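Local coordinates for Serine/threonine protein kinase (Mycobacterium tuberculosis, PDB 4ESQ) that is the extracellular sensor domain of a membrane receptor kinase that probably phosphorylates proteins on serine and threonine, and carries a conserved binding cleft, at residues Ala89-Val103 with Ala158-Asn170. Numbering follows the deposited sequence.
Sequences AVVAFPTADKARAFV and AMSVANNVVVDVN
Val166 meets Phe93, Ala99, Phe102 and Val103 where helix 96-103 packs on the antiparallel sheet of the PknH-like extracellular domain. Strand 89-92 pairs with strand 165-170, and a tight hairpin with a type II' turn, Asn163 and Asn164 at its corners, joins the latter to strand 158-162. With chi1 at 169°, Val166 CG2 lies beside the backbone N and anti to the carbonyl carbon, and comes to 3.4 Å from Phe93 CE1. The two side chains meet at a slant. Ala99 CA sits over one face of the Phe93 ring, offset toward the rim. Phe102 crosses Val166 at about a right angle, with Tyr62 stacked on its ring. Met159 bends at its last torsion, which brings CE to 3.5 Å from Phe102 CE2. This Met-aromatic contact is oblique, the sulfur 56° off the ring normal. Further along, Val161 CG2 touches Ala99 CB at 3.7 Å, while its CG1 lies over the centre of the Arg100 guanidinium. A water at the edge of that group, in its plane, accepts from Arg100 NE and donates to Asn163 O. On the opposite face of the sheet, Val90 CB meets Val165 CG1 at 3.8 Å, and helix 179-192 covers Val90 through Ile187. Asn164 clasps Phe93 twice. Its backbone O accepts from Phe93 N. While OD1 accepts from Val5 N, ND2 gives a nearly straight bond (166°) to Phe93 O at 2.9 Å, with that oxygen in the amide plane.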
ATOM      1  N   ALA A  89      -5.061   0.243   2.459  1.00  9.77           N
ATOM      2  CA  ALA A  89      -5.679   1.539   2.696  1.00 10.11           C
ATOM      3  C   ALA A  89      -6.382   2.044   1.450  1.00 12.76           C
ATOM      4  O   ALA A  89      -5.973   1.748   0.324  1.00 10.27           O
ATOM      5  CB  ALA A  89      -4.633   2.544   3.136  1.00  9.37           C
ATOM      6  N   VAL A  90      -7.442   2.817   1.674  1.00 10.05           N
ATOM      7  CA  VAL A  90      -8.115   3.542   0.606  1.00 10.07           C
ATOM      8  C   VAL A  90      -8.137   5.023   0.947  1.00 12.41           C
ATOM      9  O   VAL A  90      -8.309   5.418   2.106  1.00 10.72           O
ATOM     10  CB  VAL A  90      -9.533   3.027   0.369  1.00 10.05           C
ATOM     11  CG1 VAL A  90      -9.470   1.687  -0.358  1.00 11.72           C
ATOM     12  CG2 VAL A  90     -10.275   2.883   1.697  1.00  9.77           C
ATOM     13  N   VAL A  91      -7.956   5.846  -0.072  1.00 10.45           N
ATOM     14  CA  VAL A  91      -7.820   7.275   0.142  1.00  9.70           C
ATOM     15  C   VAL A  91      -8.810   7.992  -0.766  1.00 11.52           C
ATOM     16  O   VAL A  91      -8.804   7.776  -1.982  1.00 13.24           O
ATOM     17  CB  VAL A  91      -6.387   7.753  -0.156  1.00 10.20           C
ATOM     18  CG1 VAL A  91      -6.268   9.252   0.098  1.00 12.22           C
ATOM     19  CG2 VAL A  91      -5.362   6.967   0.688  1.00 12.97           C
ATOM     20  N   ALA A  92      -9.662   8.824  -0.176  1.00 11.05           N
ATOM     21  CA  ALA A  92     -10.666   9.560  -0.944  1.00 11.44           C
ATOM     22  C   ALA A  92     -10.107  10.892  -1.404  1.00 12.81           C
ATOM     23  O   ALA A  92      -9.372  11.550  -0.674  1.00 14.25           O
ATOM     24  CB  ALA A  92     -11.918   9.785  -0.116  1.00 13.26           C
ATOM     25  N   PHE A  93     -10.474  11.274  -2.623  1.00 11.47           N
ATOM     26  CA  PHE A  93     -10.143  12.575  -3.184  1.00  9.88           C
ATOM     27  C   PHE A  93     -11.448  13.218  -3.631  1.00 13.74           C
ATOM     28  O   PHE A  93     -12.453  12.541  -3.761  1.00 13.56           O
ATOM     29  CB  PHE A  93      -9.215  12.406  -4.383  1.00 10.19           C
ATOM     30  CG  PHE A  93      -7.816  12.009  -4.010  1.00 10.07           C
ATOM     31  CD1 PHE A  93      -7.503  10.688  -3.724  1.00 12.89           C
ATOM     32  CD2 PHE A  93      -6.816  12.965  -3.951  1.00 11.95           C
ATOM     33  CE1 PHE A  93      -6.207  10.326  -3.381  1.00 11.43           C
ATOM     34  CE2 PHE A  93      -5.521  12.614  -3.606  1.00 11.95           C
ATOM     35  CZ  PHE A  93      -5.216  11.285  -3.319  1.00 12.80           C
ATOM     36  N   PRO A  94     -11.438  14.536  -3.857  1.00 17.83           N
ATOM     37  CA  PRO A  94     -12.684  15.207  -4.246  1.00 17.24           C
ATOM     38  C   PRO A  94     -13.196  14.745  -5.606  1.00 20.18           C
ATOM     39  O   PRO A  94     -14.406  14.686  -5.820  1.00 22.14           O
ATOM     40  CB  PRO A  94     -12.286  16.682  -4.303  1.00 18.06           C
ATOM     41  CG  PRO A  94     -11.081  16.788  -3.443  1.00 23.90           C
ATOM     42  CD  PRO A  94     -10.356  15.483  -3.558  1.00 16.92           C
ATOM     43  N   THR A  95     -12.276  14.407  -6.503  1.00 16.85           N
ATOM     44  CA  THR A  95     -12.619  14.015  -7.864  1.00 20.56           C
ATOM     45  C   THR A  95     -11.741  12.870  -8.334  1.00 20.46           C
ATOM     46  O   THR A  95     -10.668  12.627  -7.780  1.00 17.30           O
ATOM     47  CB  THR A  95     -12.386  15.172  -8.840  1.00 19.79           C
ATOM     48  OG1 THR A  95     -11.009  15.562  -8.784  1.00 22.66           O
ATOM     49  CG2 THR A  95     -13.263  16.375  -8.471  1.00 23.59           C
ATOM     50  N   ALA A  96     -12.209  12.179  -9.367  1.00 19.40           N
ATOM     51  CA  ALA A  96     -11.413  11.185 -10.073  1.00 16.96           C
ATOM     52  C   ALA A  96     -10.106  11.787 -10.585  1.00 20.53           C
ATOM     53  O   ALA A  96      -9.056  11.169 -10.476  1.00 17.10           O
ATOM     54  CB  ALA A  96     -12.212  10.594 -11.223  1.00 21.15           C
ATOM     55  N   ASP A  97     -10.172  12.998 -11.134  1.00 21.51           N
ATOM     56  CA  ASP A  97      -8.985  13.668 -11.661  1.00 23.36           C
ATOM     57  C   ASP A  97      -7.841  13.755 -10.646  1.00 19.61           C
ATOM     58  O   ASP A  97      -6.687  13.461 -10.969  1.00 20.01           O
ATOM     59  CB  ASP A  97      -9.332  15.071 -12.167  1.00 29.03           C
ATOM     60  CG  ASP A  97     -10.194  15.042 -13.411  1.00 40.06           C
ATOM     61  OD1 ASP A  97     -10.417  13.935 -13.949  1.00 47.60           O
ATOM     62  OD2 ASP A  97     -10.639  16.120 -13.856  1.00 38.83           O
ATOM     63  N   LYS A  98      -8.159  14.161  -9.422  1.00 15.53           N
ATOM     64  CA  LYS A  98      -7.135  14.309  -8.395  1.00 16.97           C
ATOM     65  C   LYS A  98      -6.603  12.952  -7.938  1.00 13.49           C
ATOM     66  O   LYS A  98      -5.403  12.802  -7.695  1.00 12.61           O
ATOM     67  CB  LYS A  98      -7.654  15.137  -7.215  1.00 15.72           C
ATOM     68  CG  LYS A  98      -7.789  16.623  -7.562  1.00 23.42           C
ATOM     69  CD  LYS A  98      -8.454  17.423  -6.453  1.00 34.41           C
ATOM     70  CE  LYS A  98      -8.534  18.900  -6.825  1.00 38.62           C
ATOM     71  NZ  LYS A  98      -9.249  19.695  -5.788  1.00 40.54           N
ATOM     72  N   ALA A  99      -7.497  11.969  -7.830  1.00 13.98           N
ATOM     73  CA  ALA A  99      -7.087  10.605  -7.501  1.00 12.27           C
ATOM     74  C   ALA A  99      -6.131  10.060  -8.563  1.00 12.61           C
ATOM     75  O   ALA A  99      -5.078   9.500  -8.248  1.00 12.88           O
ATOM     76  CB  ALA A  99      -8.305   9.694  -7.361  1.00 12.21           C
ATOM     77  N   ARG A 100      -6.495  10.216  -9.831  1.00 12.62           N
ATOM     78  CA  ARG A 100      -5.640   9.724 -10.910  1.00 13.36           C
ATOM     79  C   ARG A 100      -4.284  10.438 -10.954  1.00 13.24           C
ATOM     80  O   ARG A 100      -3.247   9.820 -11.204  1.00 13.60           O
ATOM     81  CB  ARG A 100      -6.352   9.861 -12.257  1.00 18.07           C
ATOM     82  CG  ARG A 100      -7.682   9.148 -12.279  1.00 18.58           C
ATOM     83  CD  ARG A 100      -7.728   8.056 -13.315  1.00 27.19           C
ATOM     84  NE  ARG A 100      -8.734   7.059 -12.967  1.00 28.45           N
ATOM     85  CZ  ARG A 100      -8.790   5.838 -13.488  1.00 22.05           C
ATOM     86  NH1 ARG A 100      -9.741   5.000 -13.092  1.00 19.85           N
ATOM     87  NH2 ARG A 100      -7.894   5.458 -14.395  1.00 20.74           N
ATOM     88  N   ALA A 101      -4.295  11.745 -10.716  1.00 12.93           N
ATOM     89  CA  ALA A 101      -3.065  12.521 -10.741  1.00 12.31           C
ATOM     90  C   ALA A 101      -2.085  12.004  -9.691  1.00 12.16           C
ATOM     91  O   ALA A 101      -0.875  11.963  -9.925  1.00 12.04           O
ATOM     92  CB  ALA A 101      -3.362  13.992 -10.521  1.00 15.80           C
ATOM     93  N   PHE A 102      -2.610  11.604  -8.532  1.00 12.50           N
ATOM     94  CA  PHE A 102      -1.739  11.095  -7.479  1.00 13.69           C
ATOM     95  C   PHE A 102      -1.090   9.765  -7.862  1.00 14.23           C
ATOM     96  O   PHE A 102       0.081   9.537  -7.572  1.00 12.91           O
ATOM     97  CB  PHE A 102      -2.465  10.954  -6.134  1.00 14.15           C
ATOM     98  CG  PHE A 102      -1.612  10.300  -5.080  1.00 11.93           C
ATOM     99  CD1 PHE A 102      -0.574  11.000  -4.482  1.00 17.36           C
ATOM    100  CD2 PHE A 102      -1.813   8.977  -4.724  1.00 12.81           C
ATOM    101  CE1 PHE A 102       0.243  10.393  -3.531  1.00 14.66           C
ATOM    102  CE2 PHE A 102      -1.014   8.364  -3.774  1.00 16.71           C
ATOM    103  CZ  PHE A 102       0.016   9.068  -3.171  1.00 11.63           C
ATOM    104  N   VAL A 103      -1.849   8.887  -8.509  1.00 12.22           N
ATOM    105  CA  VAL A 103      -1.282   7.621  -8.954  1.00 10.39           C
ATOM    106  C   VAL A 103      -0.248   7.855 -10.050  1.00 12.03           C
ATOM    107  O   VAL A 103       0.780   7.183 -10.092  1.00 13.10           O
ATOM    108  CB  VAL A 103      -2.368   6.622  -9.425  1.00 12.14           C
ATOM    109  CG1 VAL A 103      -1.738   5.306  -9.862  1.00 11.58           C
ATOM    110  CG2 VAL A 103      -3.366   6.374  -8.317  1.00 13.31           C
ATOM    111  N   ALA A 158       1.302  -2.182  -4.065  1.00 10.04           N
ATOM    112  CA  ALA A 158       0.389  -2.014  -5.190  1.00 10.64           C
ATOM    113  C   ALA A 158      -0.424  -0.756  -4.976  1.00 10.19           C
ATOM    114  O   ALA A 158      -0.876  -0.479  -3.864  1.00 12.78           O
ATOM    115  CB  ALA A 158      -0.531  -3.212  -5.331  1.00 12.18           C
ATOM    116  N   MET A 159      -0.603   0.010  -6.042  1.00  9.86           N
ATOM    117  CA  MET A 159      -1.474   1.175  -5.985  1.00  9.70           C
ATOM    118  C   MET A 159      -2.354   1.179  -7.211  1.00 12.38           C
ATOM    119  O   MET A 159      -1.901   0.871  -8.314  1.00 12.51           O
ATOM    120  CB  MET A 159      -0.664   2.475  -5.926  1.00 10.84           C
ATOM    121  CG  MET A 159      -1.525   3.736  -5.911  1.00 11.17           C
ATOM    122  SD  MET A 159      -0.545   5.247  -5.733  1.00 14.62           S
ATOM    123  CE  MET A 159       0.090   5.036  -4.070  1.00 17.03           C
ATOM    124  N   SER A 160      -3.618   1.515  -7.010  1.00  9.96           N
ATOM    125  CA  SER A 160      -4.535   1.664  -8.130  1.00 11.67           C
ATOM    126  C   SER A 160      -5.513   2.784  -7.815  1.00 11.56           C
ATOM    127  O   SER A 160      -5.461   3.400  -6.742  1.00 10.73           O
ATOM    128  CB  SER A 160      -5.277   0.352  -8.408  1.00 14.11           C
ATOM    129  OG  SER A 160      -5.815   0.331  -9.734  1.00 14.38           O
ATOM    130  N   VAL A 161      -6.404   3.056  -8.759  1.00 11.85           N
ATOM    131  CA  VAL A 161      -7.407   4.085  -8.574  1.00 10.52           C
ATOM    132  C   VAL A 161      -8.673   3.635  -9.272  1.00 11.77           C
ATOM    133  O   VAL A 161      -8.621   3.039 -10.352  1.00 13.92           O
ATOM    134  CB  VAL A 161      -6.940   5.442  -9.130  1.00 12.27           C
ATOM    135  CG1 VAL A 161      -6.303   5.264 -10.505  1.00 15.58           C
ATOM    136  CG2 VAL A 161      -8.097   6.442  -9.185  1.00 14.57           C
ATOM    137  N   ALA A 162      -9.802   3.893  -8.628  1.00 13.30           N
ATOM    138  CA  ALA A 162     -11.109   3.695  -9.240  1.00 12.59           C
ATOM    139  C   ALA A 162     -11.994   4.818  -8.717  1.00 14.50           C
ATOM    140  O   ALA A 162     -11.953   5.135  -7.529  1.00 11.71           O
ATOM    141  CB  ALA A 162     -11.676   2.352  -8.866  1.00 13.64           C
ATOM    142  N   ASN A 163     -12.778   5.433  -9.597  1.00 14.20           N
ATOM    143  CA  ASN A 163     -13.580   6.581  -9.192  1.00 12.60           C
ATOM    144  C   ASN A 163     -12.654   7.613  -8.541  1.00 14.97           C
ATOM    145  O   ASN A 163     -11.597   7.918  -9.092  1.00 15.03           O
ATOM    146  CB  ASN A 163     -14.701   6.151  -8.235  1.00 13.24           C
ATOM    147  CG  ASN A 163     -15.906   7.078  -8.285  1.00 18.13           C
ATOM    148  OD1 ASN A 163     -15.796   8.235  -8.698  1.00 15.13           O
ATOM    149  ND2 ASN A 163     -17.062   6.576  -7.847  1.00 13.51           N
ATOM    150  N   ASN A 164     -13.047   8.142  -7.382  1.00 13.22           N
ATOM    151  CA  ASN A 164     -12.251   9.147  -6.680  1.00 15.22           C
ATOM    152  C   ASN A 164     -11.390   8.543  -5.574  1.00 13.56           C
ATOM    153  O   ASN A 164     -10.958   9.255  -4.661  1.00 12.68           O
ATOM    154  CB  ASN A 164     -13.162  10.206  -6.054  1.00 15.30           C
ATOM    155  CG  ASN A 164     -14.127   9.609  -5.052  1.00 15.94           C
ATOM    156  OD1 ASN A 164     -14.739   8.572  -5.310  1.00 15.63           O
ATOM    157  ND2 ASN A 164     -14.251  10.245  -3.895  1.00 13.60           N
ATOM    158  N   VAL A 165     -11.149   7.237  -5.646  1.00 11.38           N
ATOM    159  CA  VAL A 165     -10.485   6.539  -4.547  1.00 12.66           C
ATOM    160  C   VAL A 165      -9.167   5.927  -4.991  1.00 11.51           C
ATOM    161  O   VAL A 165      -9.116   5.210  -5.985  1.00 13.70           O
ATOM    162  CB  VAL A 165     -11.374   5.412  -3.975  1.00 11.56           C
ATOM    163  CG1 VAL A 165     -10.638   4.622  -2.876  1.00 13.01           C
ATOM    164  CG2 VAL A 165     -12.672   5.981  -3.447  1.00 12.61           C
ATOM    165  N   VAL A 166      -8.104   6.222  -4.252  1.00 10.69           N
ATOM    166  CA  VAL A 166      -6.817   5.572  -4.461  1.00 11.60           C
ATOM    167  C   VAL A 166      -6.677   4.371  -3.526  1.00 10.81           C
ATOM    168  O   VAL A 166      -6.998   4.450  -2.343  1.00 11.28           O
ATOM    169  CB  VAL A 166      -5.650   6.545  -4.228  1.00 12.10           C
ATOM    170  CG1 VAL A 166      -4.318   5.771  -4.199  1.00 12.18           C
ATOM    171  CG2 VAL A 166      -5.641   7.624  -5.309  1.00 12.57           C
ATOM    172  N   VAL A 167      -6.225   3.257  -4.076  1.00 11.13           N
ATOM    173  CA  VAL A 167      -6.071   2.023  -3.328  1.00  8.95           C
ATOM    174  C   VAL A 167      -4.572   1.854  -3.113  1.00  9.08           C
ATOM    175  O   VAL A 167      -3.803   1.908  -4.067  1.00 11.68           O
ATOM    176  CB  VAL A 167      -6.647   0.856  -4.131  1.00  9.81           C
ATOM    177  CG1 VAL A 167      -6.473  -0.465  -3.389  1.00 11.53           C
ATOM    178  CG2 VAL A 167      -8.118   1.122  -4.410  1.00 12.12           C
ATOM    179  N   ASP A 168      -4.154   1.676  -1.861  1.00  9.21           N
ATOM    180  CA  ASP A 168      -2.734   1.726  -1.523  1.00 12.13           C
ATOM    181  C   ASP A 168      -2.407   0.555  -0.613  1.00 11.75           C
ATOM    182  O   ASP A 168      -2.822   0.545   0.545  1.00 12.03           O
ATOM    183  CB  ASP A 168      -2.445   3.054  -0.807  1.00 13.32           C
ATOM    184  CG  ASP A 168      -0.978   3.443  -0.830  1.00 15.08           C
ATOM    185  OD1 ASP A 168      -0.158   2.671  -1.356  1.00 15.78           O
ATOM    186  OD2 ASP A 168      -0.652   4.541  -0.313  1.00 14.73           O
ATOM    187  N   VAL A 169      -1.670  -0.422  -1.136  1.00  9.42           N
ATOM    188  CA  VAL A 169      -1.484  -1.707  -0.447  1.00 10.12           C
ATOM    189  C   VAL A 169      -0.024  -2.152  -0.325  1.00 11.37           C
ATOM    190  O   VAL A 169       0.755  -2.056  -1.277  1.00 10.35           O
ATOM    191  CB  VAL A 169      -2.261  -2.813  -1.182  1.00 10.97           C
ATOM    192  CG1 VAL A 169      -2.057  -4.168  -0.503  1.00 12.75           C
ATOM    193  CG2 VAL A 169      -3.755  -2.458  -1.268  1.00 10.78           C
ATOM    194  N   ASN A 170       0.338  -2.664   0.851  1.00 10.95           N
ATOM    195  CA  ASN A 170       1.647  -3.266   1.066  1.00 11.70           C
ATOM    196  C   ASN A 170       1.413  -4.652   1.620  1.00 12.01           C
ATOM    197  O   ASN A 170       0.724  -4.806   2.639  1.00 14.86           O
ATOM    198  CB  ASN A 170       2.463  -2.424   2.056  1.00 12.63           C
ATOM    199  CG  ASN A 170       3.961  -2.708   1.982  1.00 15.97           C
ATOM    200  OD1 ASN A 170       4.447  -3.325   1.034  1.00 13.60           O
ATOM    201  ND2 ASN A 170       4.696  -2.235   2.976  1.00 13.07           N
TER
HETATM  202  O   HOH W   1     -11.081   7.280 -11.747  1.00 16.03           O